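Local coordinates for protein phenolpthiocerol synthesis type-I polyketide synthase ppsA (Mycobacterium bovis, PDB 7AKC) that probably takes part in building the lipid core of phthiocerols and phenolphthiocerols by extending fatty acyl starters, and is represented here by its acyltransferase domain, at residues 141-152 against 203-214; 270-279 against 300-309. All blocks are in the same frame, centred on the assembly; numbering follows the deposited sequence.

Contact 1: 141-152 against 203-214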
ATOM      1  N   MET A 141     -13.037 -10.007  -1.932  1.00 29.37           N
ATOM      2  CA  MET A 141     -13.277  -8.584  -2.286  1.00 27.41           C
ATOM      3  C   MET A 141     -14.052  -8.479  -3.606  1.00 27.71           C
ATOM      4  O   MET A 141     -14.772  -7.505  -3.770  1.00 27.06           O
ATOM      5  CB  MET A 141     -11.932  -7.862  -2.418  1.00 27.30           C
ATOM      6  CG  MET A 141     -11.321  -7.487  -1.087  1.00 27.80           C
ATOM      7  SD  MET A 141      -9.599  -6.970  -1.228  1.00 31.86           S
ATOM      8  CE  MET A 141      -9.796  -5.283  -1.792  1.00 29.40           C
ATOM      9  N   ALA A 142     -13.922  -9.473  -4.486  1.00 28.12           N
ATOM     10  CA  ALA A 142     -14.535  -9.394  -5.794  1.00 29.40           C
ATOM     11  C   ALA A 142     -16.032  -9.019  -5.810  1.00 29.09           C
ATOM     12  O   ALA A 142     -16.407  -8.234  -6.679  1.00 29.02           O
ATOM     13  CB  ALA A 142     -14.302 -10.695  -6.571  1.00 31.64           C
ATOM     14  N   PRO A 143     -16.916  -9.546  -4.928  1.00 29.79           N
ATOM     15  CA  PRO A 143     -18.339  -9.176  -5.025  1.00 29.38           C
ATOM     16  C   PRO A 143     -18.575  -7.661  -4.782  1.00 26.95           C
ATOM     17  O   PRO A 143     -19.634  -7.145  -5.143  1.00 26.83           O
ATOM     18  CB  PRO A 143     -18.980 -10.022  -3.930  1.00 31.47           C
ATOM     19  CG  PRO A 143     -18.080 -11.231  -3.797  1.00 31.97           C
ATOM     20  CD  PRO A 143     -16.718 -10.577  -3.894  1.00 31.01           C
ATOM     21  N   LEU A 144     -17.555  -6.939  -4.318  1.00 25.88           N
ATOM     22  CA  LEU A 144     -17.675  -5.473  -4.054  1.00 26.50           C
ATOM     23  C   LEU A 144     -17.128  -4.687  -5.247  1.00 28.47           C
ATOM     24  O   LEU A 144     -17.023  -3.465  -5.144  1.00 29.58           O
ATOM     25  CB  LEU A 144     -16.919  -5.144  -2.765  1.00 27.19           C
ATOM     26  CG  LEU A 144     -17.430  -5.853  -1.513  1.00 29.64           C
ATOM     27  CD1 LEU A 144     -16.732  -5.332  -0.273  1.00 29.66           C
ATOM     28  CD2 LEU A 144     -18.934  -5.700  -1.376  1.00 32.08           C
ATOM     29  N   SER A 145     -16.790  -5.375  -6.337  1.00 28.50           N
ATOM     30  CA  SER A 145     -16.238  -4.726  -7.512  1.00 29.49           C
ATOM     31  C   SER A 145     -17.110  -3.542  -7.975  1.00 29.57           C
ATOM     32  O   SER A 145     -18.328  -3.660  -8.122  1.00 29.91           O
ATOM     33  CB  SER A 145     -16.037  -5.751  -8.639  1.00 31.71           C
ATOM     34  OG  SER A 145     -15.019  -6.704  -8.328  1.00 32.38           O
ATOM     35  N   GLY A 146     -16.479  -2.392  -8.108  1.00 29.90           N
ATOM     36  CA  GLY A 146     -17.140  -1.196  -8.596  1.00 30.32           C
ATOM     37  C   GLY A 146     -17.937  -0.370  -7.609  1.00 30.76           C
ATOM     38  O   GLY A 146     -18.395   0.724  -7.953  1.00 33.04           O
ATOM     39  N   GLN A 147     -18.147  -0.871  -6.393  1.00 27.83           N
ATOM     40  CA  GLN A 147     -18.956  -0.141  -5.401  1.00 27.30           C
ATOM     41  C   GLN A 147     -18.207   0.994  -4.740  1.00 25.86           C
ATOM     42  O   GLN A 147     -18.804   2.015  -4.394  1.00 26.24           O
ATOM     43  CB  GLN A 147     -19.470  -1.109  -4.309  1.00 28.71           C
ATOM     44  CG  GLN A 147     -20.475  -2.101  -4.876  1.00 32.32           C
ATOM     45  CD  GLN A 147     -20.964  -3.109  -3.868  1.00 39.18           C
ATOM     46  OE1 GLN A 147     -20.970  -2.871  -2.650  1.00 38.57           O
ATOM     47  NE2 GLN A 147     -21.385  -4.285  -4.378  1.00 42.35           N
ATOM     48  N   GLY A 148     -16.918   0.785  -4.488  1.00 23.95           N
ATOM     49  CA  GLY A 148     -16.123   1.783  -3.770  1.00 23.92           C
ATOM     50  C   GLY A 148     -15.106   2.441  -4.657  1.00 25.33           C
ATOM     51  O   GLY A 148     -14.733   1.927  -5.718  1.00 27.92           O
ATOM     52  N   GLY A 149     -14.713   3.625  -4.270  1.00 24.47           N
ATOM     53  CA  GLY A 149     -13.723   4.377  -5.010  1.00 24.20           C
ATOM     54  C   GLY A 149     -12.771   5.067  -4.049  1.00 24.21           C
ATOM     55  O   GLY A 149     -12.897   4.938  -2.830  1.00 23.21           O
ATOM     56  N   MET A 150     -11.728   5.639  -4.611  1.00 23.77           N
ATOM     57  CA  MET A 150     -10.750   6.385  -3.825  1.00 23.86           C
ATOM     58  C   MET A 150     -10.517   7.743  -4.462  1.00 23.95           C
ATOM     59  O   MET A 150     -10.753   7.904  -5.652  1.00 24.27           O
ATOM     60  CB  MET A 150      -9.444   5.605  -3.697  1.00 25.49           C
ATOM     61  CG  MET A 150      -9.651   4.306  -2.931  1.00 28.24           C
ATOM     62  SD  MET A 150      -8.188   3.258  -2.794  1.00 35.78           S
ATOM     63  CE  MET A 150      -7.800   3.465  -1.130  1.00 30.60           C
ATOM     64  N   ALA A 151     -10.020   8.711  -3.685  1.00 23.51           N
ATOM     65  CA  ALA A 151      -9.690  10.023  -4.265  1.00 24.26           C
ATOM     66  C   ALA A 151      -8.409  10.503  -3.622  1.00 24.04           C
ATOM     67  O   ALA A 151      -8.267  10.409  -2.406  1.00 23.15           O
ATOM     68  CB  ALA A 151     -10.801  11.039  -4.042  1.00 24.69           C
ATOM     69  N   LEU A 152      -7.512  11.044  -4.443  1.00 23.42           N
ATOM     70  CA  LEU A 152      -6.264  11.640  -4.005  1.00 24.68           C
ATOM     71  C   LEU A 152      -6.572  13.102  -3.775  1.00 24.20           C
ATOM     72  O   LEU A 152      -6.962  13.817  -4.721  1.00 23.81           O
ATOM     73  CB  LEU A 152      -5.209  11.503  -5.106  1.00 26.45           C
ATOM     74  CG  LEU A 152      -3.865  12.194  -4.796  1.00 29.78           C
ATOM     75  CD1 LEU A 152      -3.221  11.646  -3.489  1.00 31.76           C
ATOM     76  CD2 LEU A 152      -2.903  12.096  -6.007  1.00 31.99           C
ATOM     77  N   PHE A 203      -7.476  20.887  -4.638  1.00 37.92           N
ATOM     78  CA  PHE A 203      -7.336  19.858  -5.674  1.00 37.76           C
ATOM     79  C   PHE A 203      -7.656  18.427  -5.240  1.00 34.07           C
ATOM     80  O   PHE A 203      -7.261  17.980  -4.173  1.00 31.62           O
ATOM     81  CB  PHE A 203      -5.953  19.905  -6.285  1.00 40.27           C
ATOM     82  CG  PHE A 203      -5.633  21.284  -6.794  1.00 44.86           C
ATOM     83  CD1 PHE A 203      -6.119  21.718  -8.018  1.00 47.73           C
ATOM     84  CD2 PHE A 203      -4.914  22.178  -6.018  1.00 47.39           C
ATOM     85  CE1 PHE A 203      -5.860  23.006  -8.474  1.00 49.85           C
ATOM     86  CE2 PHE A 203      -4.666  23.474  -6.469  1.00 49.14           C
ATOM     87  CZ  PHE A 203      -5.140  23.882  -7.696  1.00 50.04           C
ATOM     88  N   ALA A 204      -8.300  17.693  -6.136  1.00 32.92           N
ATOM     89  CA  ALA A 204      -8.720  16.335  -5.859  1.00 32.32           C
ATOM     90  C   ALA A 204      -8.847  15.560  -7.168  1.00 32.23           C
ATOM     91  O   ALA A 204      -9.255  16.135  -8.184  1.00 33.25           O
ATOM     92  CB  ALA A 204     -10.067  16.362  -5.170  1.00 32.67           C
ATOM     93  N   SER A 205      -8.558  14.246  -7.139  1.00 30.71           N
ATOM     94  CA  SER A 205      -8.704  13.427  -8.349  1.00 30.58           C
ATOM     95  C   SER A 205      -9.075  12.002  -8.001  1.00 30.97           C
ATOM     96  O   SER A 205      -8.674  11.500  -6.957  1.00 29.71           O
ATOM     97  CB  SER A 205      -7.435  13.443  -9.202  1.00 33.01           C
ATOM     98  OG  SER A 205      -6.341  12.845  -8.525  1.00 35.54           O
ATOM     99  N   ARG A 206      -9.849  11.346  -8.875  1.00 32.56           N
ATOM    100  CA  ARG A 206     -10.248   9.967  -8.663  1.00 35.16           C
ATOM    101  C   ARG A 206      -9.075   9.016  -8.816  1.00 35.15           C
ATOM    102  O   ARG A 206      -8.248   9.186  -9.721  1.00 35.98           O
ATOM    103  CB  ARG A 206     -11.339   9.553  -9.690  1.00 39.88           C
ATOM    104  CG  ARG A 206     -12.702   9.832  -9.147  1.00 48.46           C
ATOM    105  CD  ARG A 206     -13.776   9.126  -9.918  1.00 56.73           C
ATOM    106  NE  ARG A 206     -13.721   7.686  -9.677  1.00 64.94           N
ATOM    107  CZ  ARG A 206     -14.370   7.057  -8.700  1.00 67.79           C
ATOM    108  NH1 ARG A 206     -15.139   7.739  -7.854  1.00 66.94           N
ATOM    109  NH2 ARG A 206     -14.276   5.738  -8.577  1.00 67.18           N
ATOM    110  N   VAL A 207      -9.032   7.996  -7.988  1.00 33.42           N
ATOM    111  CA  VAL A 207      -8.036   6.944  -8.102  1.00 34.82           C
ATOM    112  C   VAL A 207      -8.856   5.708  -8.452  1.00 38.22           C
ATOM    113  O   VAL A 207      -9.557   5.193  -7.585  1.00 39.05           O
ATOM    114  CB  VAL A 207      -7.228   6.748  -6.798  1.00 34.98           C
ATOM    115  CG1 VAL A 207      -6.331   5.520  -6.897  1.00 35.44           C
ATOM    116  CG2 VAL A 207      -6.394   7.994  -6.485  1.00 34.89           C
ATOM    117  N   ASN A 208      -8.868   5.298  -9.724  1.00 40.16           N
ATOM    118  CA  ASN A 208      -9.678   4.143 -10.142  1.00 42.10           C
ATOM    119  C   ASN A 208      -9.060   2.827  -9.666  1.00 42.07           C
ATOM    120  O   ASN A 208      -7.854   2.642  -9.810  1.00 44.40           O
ATOM    121  CB  ASN A 208      -9.943   4.157 -11.656  1.00 46.84           C
ATOM    122  CG  ASN A 208     -10.739   5.373 -12.081  1.00 53.86           C
ATOM    123  OD1 ASN A 208     -11.679   5.812 -11.398  1.00 55.73           O
ATOM    124  ND2 ASN A 208     -10.376   5.955 -13.209  1.00 56.32           N
ATOM    125  N   ILE A 209      -9.877   1.940  -9.063  1.00 39.44           N
ATOM    126  CA  ILE A 209      -9.445   0.669  -8.460  1.00 37.45           C
ATOM    127  C   ILE A 209     -10.567  -0.378  -8.553  1.00 34.95           C
ATOM    128  O   ILE A 209     -11.729  -0.029  -8.463  1.00 35.51           O
ATOM    129  CB  ILE A 209      -9.028   0.922  -6.967  1.00 37.99           C
ATOM    130  CG1 ILE A 209      -8.321  -0.289  -6.366  1.00 39.72           C
ATOM    131  CG2 ILE A 209     -10.223   1.388  -6.102  1.00 37.71           C
ATOM    132  CD1 ILE A 209      -7.314   0.080  -5.167  1.00 41.61           C
ATOM    133  N   GLU A 210     -10.229  -1.660  -8.729  1.00 33.46           N
ATOM    134  CA  GLU A 210     -11.225  -2.733  -8.876  1.00 33.00           C
ATOM    135  C   GLU A 210     -12.161  -2.782  -7.683  1.00 31.55           C
ATOM    136  O   GLU A 210     -13.376  -2.866  -7.868  1.00 33.23           O
ATOM    137  CB  GLU A 210     -10.569  -4.119  -9.094  1.00 34.38           C
ATOM    138  CG  GLU A 210      -9.889  -4.314 -10.440  1.00 38.56           C
ATOM    139  CD  GLU A 210      -8.715  -3.425 -10.814  1.00 46.54           C
ATOM    140  OE1 GLU A 210      -8.021  -2.901  -9.908  1.00 49.31           O
ATOM    141  OE2 GLU A 210      -8.465  -3.281 -12.030  1.00 47.50           O
ATOM    142  N   VAL A 211     -11.565  -2.758  -6.489  1.00 28.52           N
ATOM    143  CA  VAL A 211     -12.319  -2.777  -5.204  1.00 27.10           C
ATOM    144  C   VAL A 211     -11.545  -1.863  -4.253  1.00 26.47           C
ATOM    145  O   VAL A 211     -10.342  -2.017  -4.143  1.00 27.69           O
ATOM    146  CB  VAL A 211     -12.449  -4.178  -4.583  1.00 27.58           C
ATOM    147  CG1 VAL A 211     -13.098  -4.130  -3.209  1.00 28.43           C
ATOM    148  CG2 VAL A 211     -13.190  -5.153  -5.475  1.00 26.37           C
ATOM    149  N   ALA A 212     -12.243  -0.948  -3.603  1.00 25.04           N
ATOM    150  CA  ALA A 212     -11.575  -0.001  -2.690  1.00 22.96           C
ATOM    151  C   ALA A 212     -11.409  -0.629  -1.316  1.00 23.03           C
ATOM    152  O   ALA A 212     -12.393  -0.924  -0.661  1.00 22.44           O
ATOM    153  CB  ALA A 212     -12.335   1.286  -2.620  1.00 23.76           C
ATOM    154  N   PRO A 213     -10.163  -0.831  -0.855  1.00 23.05           N
ATOM    155  CA  PRO A 213      -9.951  -1.305   0.476  1.00 22.70           C
ATOM    156  C   PRO A 213      -9.793  -0.105   1.427  1.00 22.51           C
ATOM    157  O   PRO A 213     -10.088   0.987   1.038  1.00 23.76           O
ATOM    158  CB  PRO A 213      -8.671  -2.137   0.297  1.00 24.29           C
ATOM    159  CG  PRO A 213      -8.038  -1.709  -1.014  1.00 25.35           C
ATOM    160  CD  PRO A 213      -8.917  -0.618  -1.579  1.00 23.15           C
ATOM    161  N   HIS A 214      -9.381  -0.351   2.666  1.00 22.06           N
ATOM    162  CA  HIS A 214      -9.068   0.740   3.631  1.00 21.73           C
ATOM    163  C   HIS A 214     -10.288   1.609   3.933  1.00 22.49           C
ATOM    164  O   HIS A 214     -10.120   2.818   4.066  1.00 22.46           O
ATOM    165  CB  HIS A 214      -7.804   1.486   3.217  1.00 22.51           C
ATOM    166  CG  HIS A 214      -6.778   0.552   2.696  1.00 20.94           C
ATOM    167  ND1 HIS A 214      -6.263  -0.458   3.464  1.00 21.99           N
ATOM    168  CD2 HIS A 214      -6.235   0.420   1.475  1.00 23.50           C
ATOM    169  CE1 HIS A 214      -5.416  -1.157   2.753  1.00 24.62           C
ATOM    170  NE2 HIS A 214      -5.393  -0.646   1.541  1.00 25.06           N
TER
HETATM  171  O   HOH W   1     -15.368  -1.532  -4.059  1.00 27.80           O
HETATM  172  O   HOH W   2     -14.467  -0.321  -7.230  1.00 41.65           O
HETATM  173  O   HOH W   3      -4.993  15.204  -6.527  1.00 37.49           O
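V211 packs against M141 where the antiparallel strand pair gives way to loop packing. The two methyls of V211 are divided between two kinds of surface: with CG1 anti to the backbone N (chi1 174°), that branch meets M141 CE at 3.8 Å, while CG2 comes within 3.3 Å of M141 O and also rests on S145. M141 CE also reaches P213 CB. Beside these contacts the backbones are linked by G146 N donating to E210 O at 3.1 Å and by a water that donates to L144 O and accepts from G148 N and A212 N; the E210 carboxylate leads away to a salt bridge with R30.

Further along, M150 is covered by the partner segment more than any other residue. Its CB sits against V207, its CG near A212 CB, and its SD lies 4.1 Å from both I209 CD1 and P213 CD, crossing the proline at about a right angle; CE ends near the ring edge of H214. M150 N is buried without a partner in the model. A151 and R206 form a non-hydrogen-bonded antiparallel pair, followed by the hydrogen-bonded pair L152 and S205, where L152 N reaches S205 O at 2.8 Å. The R206 chain bends at chi3 (70°), bringing NH2 to 3.9 Å from G149 CA, where no side chain intervenes. Its guanidinium is held by N208 OD1, in plane at NE, and by a salt bridge from NH1 to D191.

Strand 204-207 thus edges the four-stranded antiparallel sheet of the small ferredoxin-like subdomain, and the chain beyond it delivers H214, whose NE2 bonds to S112 OG in a GxSxG turn, consistent with the Ser-His pair of malonyl-type acyltransferases.

Contact 2: 270-279 against 300-309. With NA (sodium ion), chain C.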
ATOM      1  N   PHE A 270       1.678   4.858   4.899  1.00 21.47           N
ATOM      2  CA  PHE A 270       2.808   4.891   3.970  1.00 21.56           C
ATOM      3  C   PHE A 270       3.789   5.972   4.294  1.00 22.14           C
ATOM      4  O   PHE A 270       4.993   5.704   4.444  1.00 23.23           O
ATOM      5  CB  PHE A 270       2.273   5.036   2.533  1.00 21.25           C
ATOM      6  CG  PHE A 270       3.364   4.936   1.494  1.00 22.72           C
ATOM      7  CD1 PHE A 270       4.065   3.749   1.308  1.00 23.24           C
ATOM      8  CD2 PHE A 270       3.694   6.026   0.711  1.00 24.67           C
ATOM      9  CE1 PHE A 270       5.067   3.653   0.357  1.00 25.66           C
ATOM     10  CE2 PHE A 270       4.750   5.954  -0.195  1.00 26.98           C
ATOM     11  CZ  PHE A 270       5.428   4.760  -0.381  1.00 26.73           C
ATOM     12  N   GLN A 271       3.296   7.244   4.442  1.00 21.48           N
ATOM     13  CA  GLN A 271       4.207   8.321   4.829  1.00 22.67           C
ATOM     14  C   GLN A 271       5.032   7.978   6.114  1.00 23.31           C
ATOM     15  O   GLN A 271       6.237   8.190   6.178  1.00 24.19           O
ATOM     16  CB  GLN A 271       3.355   9.562   5.083  1.00 25.15           C
ATOM     17  CG  GLN A 271       4.183  10.704   5.672  1.00 24.93           C
ATOM     18  CD  GLN A 271       3.322  11.866   6.063  1.00 27.67           C
ATOM     19  OE1 GLN A 271       2.275  12.124   5.481  1.00 30.23           O
ATOM     20  NE2 GLN A 271       3.766  12.588   7.089  1.00 28.46           N
ATOM     21  N   GLN A 272       4.358   7.424   7.108  1.00 23.03           N
ATOM     22  CA  GLN A 272       4.981   7.098   8.385  1.00 21.94           C
ATOM     23  C   GLN A 272       6.042   6.033   8.212  1.00 23.19           C
ATOM     24  O   GLN A 272       7.098   6.148   8.829  1.00 23.83           O
ATOM     25  CB  GLN A 272       3.917   6.624   9.408  1.00 22.43           C
ATOM     26  CG  GLN A 272       2.827   7.670   9.768  1.00 22.68           C
ATOM     27  CD  GLN A 272       1.639   7.688   8.816  1.00 24.70           C
ATOM     28  OE1 GLN A 272       1.643   7.118   7.730  1.00 23.99           O
ATOM     29  NE2 GLN A 272       0.569   8.325   9.251  1.00 28.48           N
ATOM     30  N   ALA A 273       5.785   4.991   7.378  1.00 22.50           N
ATOM     31  CA  ALA A 273       6.797   3.955   7.158  1.00 23.97           C
ATOM     32  C   ALA A 273       8.007   4.513   6.389  1.00 24.57           C
ATOM     33  O   ALA A 273       9.146   4.260   6.760  1.00 25.75           O
ATOM     34  CB  ALA A 273       6.186   2.769   6.399  1.00 23.76           C
ATOM     35  N   ILE A 274       7.773   5.298   5.323  1.00 24.09           N
ATOM     36  CA  ILE A 274       8.875   5.900   4.557  1.00 24.61           C
ATOM     37  C   ILE A 274       9.719   6.826   5.478  1.00 25.63           C
ATOM     38  O   ILE A 274      10.944   6.771   5.455  1.00 25.63           O
ATOM     39  CB  ILE A 274       8.271   6.724   3.377  1.00 25.55           C
ATOM     40  CG1 ILE A 274       7.611   5.805   2.316  1.00 25.73           C
ATOM     41  CG2 ILE A 274       9.333   7.638   2.711  1.00 27.27           C
ATOM     42  CD1 ILE A 274       8.635   4.779   1.610  1.00 27.35           C
ATOM     43  N   ALA A 275       9.066   7.684   6.256  1.00 25.48           N
ATOM     44  CA  ALA A 275       9.754   8.602   7.166  1.00 25.97           C
ATOM     45  C   ALA A 275      10.618   7.841   8.163  1.00 26.05           C
ATOM     46  O   ALA A 275      11.734   8.262   8.482  1.00 26.06           O
ATOM     47  CB  ALA A 275       8.738   9.451   7.918  1.00 26.61           C
ATOM     48  N   SER A 276      10.110   6.700   8.653  1.00 25.19           N
ATOM     49  CA  SER A 276      10.885   5.900   9.632  1.00 25.30           C
ATOM     50  C   SER A 276      12.115   5.329   8.941  1.00 24.11           C
ATOM     51  O   SER A 276      13.219   5.341   9.494  1.00 23.00           O
ATOM     52  CB  SER A 276      10.031   4.762  10.168  1.00 26.20           C
ATOM     53  OG  SER A 276      10.776   3.937  11.051  1.00 30.57           O
ATOM     54  N   ALA A 277      11.933   4.793   7.732  1.00 24.25           N
ATOM     55  CA  ALA A 277      13.072   4.241   6.969  1.00 26.13           C
ATOM     56  C   ALA A 277      14.116   5.334   6.707  1.00 27.20           C
ATOM     57  O   ALA A 277      15.313   5.128   6.947  1.00 27.36           O
ATOM     58  CB  ALA A 277      12.554   3.658   5.640  1.00 27.00           C
ATOM     59  N   GLY A 278      13.667   6.529   6.332  1.00 28.11           N
ATOM     60  CA  GLY A 278      14.587   7.636   6.049  1.00 28.63           C
ATOM     61  C   GLY A 278      15.285   8.199   7.286  1.00 28.68           C
ATOM     62  O   GLY A 278      16.365   8.805   7.181  1.00 30.45           O
ATOM     63  N   SER A 279      14.707   7.966   8.469  1.00 26.93           N
ATOM     64  CA  SER A 279      15.196   8.469   9.744  1.00 26.29           C
ATOM     65  C   SER A 279      16.417   7.666  10.222  1.00 25.38           C
ATOM     66  O   SER A 279      16.449   6.467   9.983  1.00 26.56           O
ATOM     67  CB  SER A 279      14.108   8.292  10.803  1.00 25.53           C
ATOM     68  OG  SER A 279      14.608   8.586  12.105  1.00 26.71           O
ATOM     69  N   ALA A 300       5.591  10.654  -3.889  1.00 37.77           N
ATOM     70  CA  ALA A 300       5.155  10.552  -2.485  1.00 36.30           C
ATOM     71  C   ALA A 300       6.325  10.250  -1.573  1.00 34.94           C
ATOM     72  O   ALA A 300       6.386  10.765  -0.449  1.00 34.70           O
ATOM     73  CB  ALA A 300       4.109   9.459  -2.323  1.00 35.34           C
ATOM     74  N   ILE A 301       7.250   9.392  -2.041  1.00 34.15           N
ATOM     75  CA  ILE A 301       8.433   9.048  -1.261  1.00 34.20           C
ATOM     76  C   ILE A 301       9.286  10.279  -0.999  1.00 34.07           C
ATOM     77  O   ILE A 301       9.606  10.575   0.160  1.00 33.90           O
ATOM     78  CB  ILE A 301       9.181   7.896  -1.984  1.00 34.35           C
ATOM     79  CG1 ILE A 301       8.358   6.600  -1.829  1.00 34.90           C
ATOM     80  CG2 ILE A 301      10.634   7.764  -1.519  1.00 35.12           C
ATOM     81  CD1 ILE A 301       8.800   5.363  -2.717  1.00 35.49           C
ATOM     82  N   ILE A 302       9.608  11.025  -2.077  1.00 34.24           N
ATOM     83  CA  ILE A 302      10.422  12.231  -2.008  1.00 35.61           C
ATOM     84  C   ILE A 302       9.753  13.309  -1.183  1.00 33.50           C
ATOM     85  O   ILE A 302      10.420  13.947  -0.376  1.00 34.13           O
ATOM     86  CB  ILE A 302      10.749  12.756  -3.415  1.00 38.97           C
ATOM     87  CG1 ILE A 302      11.405  11.677  -4.263  1.00 42.62           C
ATOM     88  CG2 ILE A 302      11.609  13.991  -3.343  1.00 39.74           C
ATOM     89  CD1 ILE A 302      11.364  11.967  -5.741  1.00 45.36           C
ATOM     90  N   ASP A 303       8.435  13.541  -1.385  1.00 32.65           N
ATOM     91  CA  ASP A 303       7.728  14.566  -0.631  1.00 31.87           C
ATOM     92  C   ASP A 303       7.793  14.268   0.874  1.00 30.47           C
ATOM     93  O   ASP A 303       8.131  15.157   1.643  1.00 30.71           O
ATOM     94  CB  ASP A 303       6.259  14.663  -1.086  1.00 35.41           C
ATOM     95  CG  ASP A 303       6.069  15.242  -2.489  1.00 43.38           C
ATOM     96  OD1 ASP A 303       7.020  15.857  -3.013  1.00 44.52           O
ATOM     97  OD2 ASP A 303       4.952  15.084  -3.058  1.00 47.77           O
ATOM     98  N   THR A 304       7.593  12.998   1.275  1.00 29.22           N
ATOM     99  CA  THR A 304       7.670  12.609   2.691  1.00 28.71           C
ATOM    100  C   THR A 304       9.088  12.847   3.264  1.00 29.80           C
ATOM    101  O   THR A 304       9.254  13.428   4.352  1.00 30.51           O
ATOM    102  CB  THR A 304       7.266  11.132   2.862  1.00 28.62           C
ATOM    103  OG1 THR A 304       5.865  11.071   2.634  1.00 27.86           O
ATOM    104  CG2 THR A 304       7.602  10.568   4.312  1.00 29.32           C
ATOM    105  N   LEU A 305      10.107  12.392   2.524  1.00 30.39           N
ATOM    106  CA  LEU A 305      11.485  12.473   3.007  1.00 31.76           C
ATOM    107  C   LEU A 305      12.027  13.875   3.045  1.00 34.08           C
ATOM    108  O   LEU A 305      12.809  14.203   3.938  1.00 34.39           O
ATOM    109  CB  LEU A 305      12.387  11.576   2.178  1.00 31.95           C
ATOM    110  CG  LEU A 305      12.070  10.086   2.350  1.00 33.53           C
ATOM    111  CD1 LEU A 305      12.675   9.240   1.264  1.00 35.41           C
ATOM    112  CD2 LEU A 305      12.426   9.577   3.730  1.00 33.15           C
ATOM    113  N   HIS A 306      11.664  14.703   2.054  1.00 35.41           N
ATOM    114  CA  HIS A 306      12.120  16.088   2.036  1.00 37.38           C
ATOM    115  C   HIS A 306      11.445  16.862   3.165  1.00 38.28           C
ATOM    116  O   HIS A 306      12.072  17.732   3.768  1.00 38.48           O
ATOM    117  CB  HIS A 306      11.855  16.752   0.654  1.00 39.07           C
ATOM    118  N   SER A 307      10.159  16.558   3.447  1.00 38.89           N
ATOM    119  CA  SER A 307       9.467  17.250   4.528  1.00 40.77           C
ATOM    120  C   SER A 307      10.070  16.869   5.906  1.00 42.80           C
ATOM    121  O   SER A 307      10.342  17.760   6.708  1.00 43.67           O
ATOM    122  CB  SER A 307       7.964  16.970   4.473  1.00 42.05           C
ATOM    123  OG  SER A 307       7.341  17.484   5.637  1.00 43.94           O
ATOM    124  N   ALA A 308      10.270  15.568   6.169  1.00 43.36           N
ATOM    125  CA  ALA A 308      10.779  15.062   7.454  1.00 44.83           C
ATOM    126  C   ALA A 308      12.278  15.312   7.706  1.00 47.28           C
ATOM    127  O   ALA A 308      12.665  15.561   8.847  1.00 47.69           O
ATOM    128  CB  ALA A 308      10.479  13.581   7.592  1.00 44.33           C
ATOM    129  N   GLN A 309      13.125  15.185   6.674  1.00 48.96           N
ATOM    130  CA  GLN A 309      14.573  15.437   6.836  1.00 51.12           C
ATOM    131  C   GLN A 309      14.991  16.365   5.694  1.00 52.59           C
ATOM    132  O   GLN A 309      15.470  15.896   4.664  1.00 51.75           O
ATOM    133  CB  GLN A 309      15.394  14.139   6.763  1.00 54.00           C
ATOM    134  CG  GLN A 309      14.791  12.931   7.442  1.00 57.48           C
ATOM    135  CD  GLN A 309      15.444  12.643   8.756  1.00 60.45           C
ATOM    136  OE1 GLN A 309      16.630  12.937   8.981  1.00 63.09           O
ATOM    137  NE2 GLN A 309      14.677  12.047   9.649  1.00 59.75           N
TER
HETATM  138 NA    NA C1002      15.246   4.453   9.998  1.00 26.41          NA
HETATM  139  O   HOH W   4      12.301  10.850   8.575  1.00 37.84           O
HETATM  140  O   HOH W   5      18.379  10.432   8.335  1.00 30.95           O
HETATM  141  O   HOH W   6      14.173   2.253   9.733  1.00 32.06           O
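A275 O, on a residue whose CB packs against T304 CG2, accepts a 2.7 Å bond from a water as well as a weak one from S279 N. The same water accepts from Q309 NE2, and a second water spans G278 O and Q309 OE1, so the two polar ends of one amide are tied to the last turn of the opposing helix. These helices belong to the large alpha/beta subdomain of the acyltransferase fold, where 298-308 forms the link of a beta-alpha-beta crossover between strands 287-290 and 315-317. They cross at -58° with their axes 9.0 Å apart, and I274, I301 and L305 all lean on F288 of the sheet.

Across the interface I274 points at the other helix. Its CD1 touches I301 CG1, and its CG2, anti to the backbone N, lies 3.7 Å from L305 CG; both neighbours meet it at roughly right angles. L305 CD2 reaches G278 CA at 3.7 Å, over the bare backbone of the glycine. At the other end the F270 ring meets A300 CB at its edge, and its CZ touches I301 CG1. The end of helix 270-278 and the residue after it hold a sodium ion through S276 O and S279 O, with A281, G283 and a water completing the site. T304 turns its methyl inward, placing CG2 3.3 Å from Q271 O.

Read from the N terminus, contact 1 comes first: its pairing closes a 50-residue loop holding helix 157-164, strands 171-177 and 180-184, and helix 187-199. Only after the chain has passed helices 222-228 and 257-265 does contact 2 open, closing a shorter loop of 20 residues around strand 287-290. The two therefore stand in series, neither nested nor crossed, with centres about 25 Å apart on opposite sides of the chain's centre. Contact 1 joins the edge of the small antiparallel sheet to helix 79-100 and to the turn at S112; contact 2 flanks the large parallel one. Strand 171-177, enclosed by the first loop, reaches the second contact through Y175 and S177, joining the subdomains.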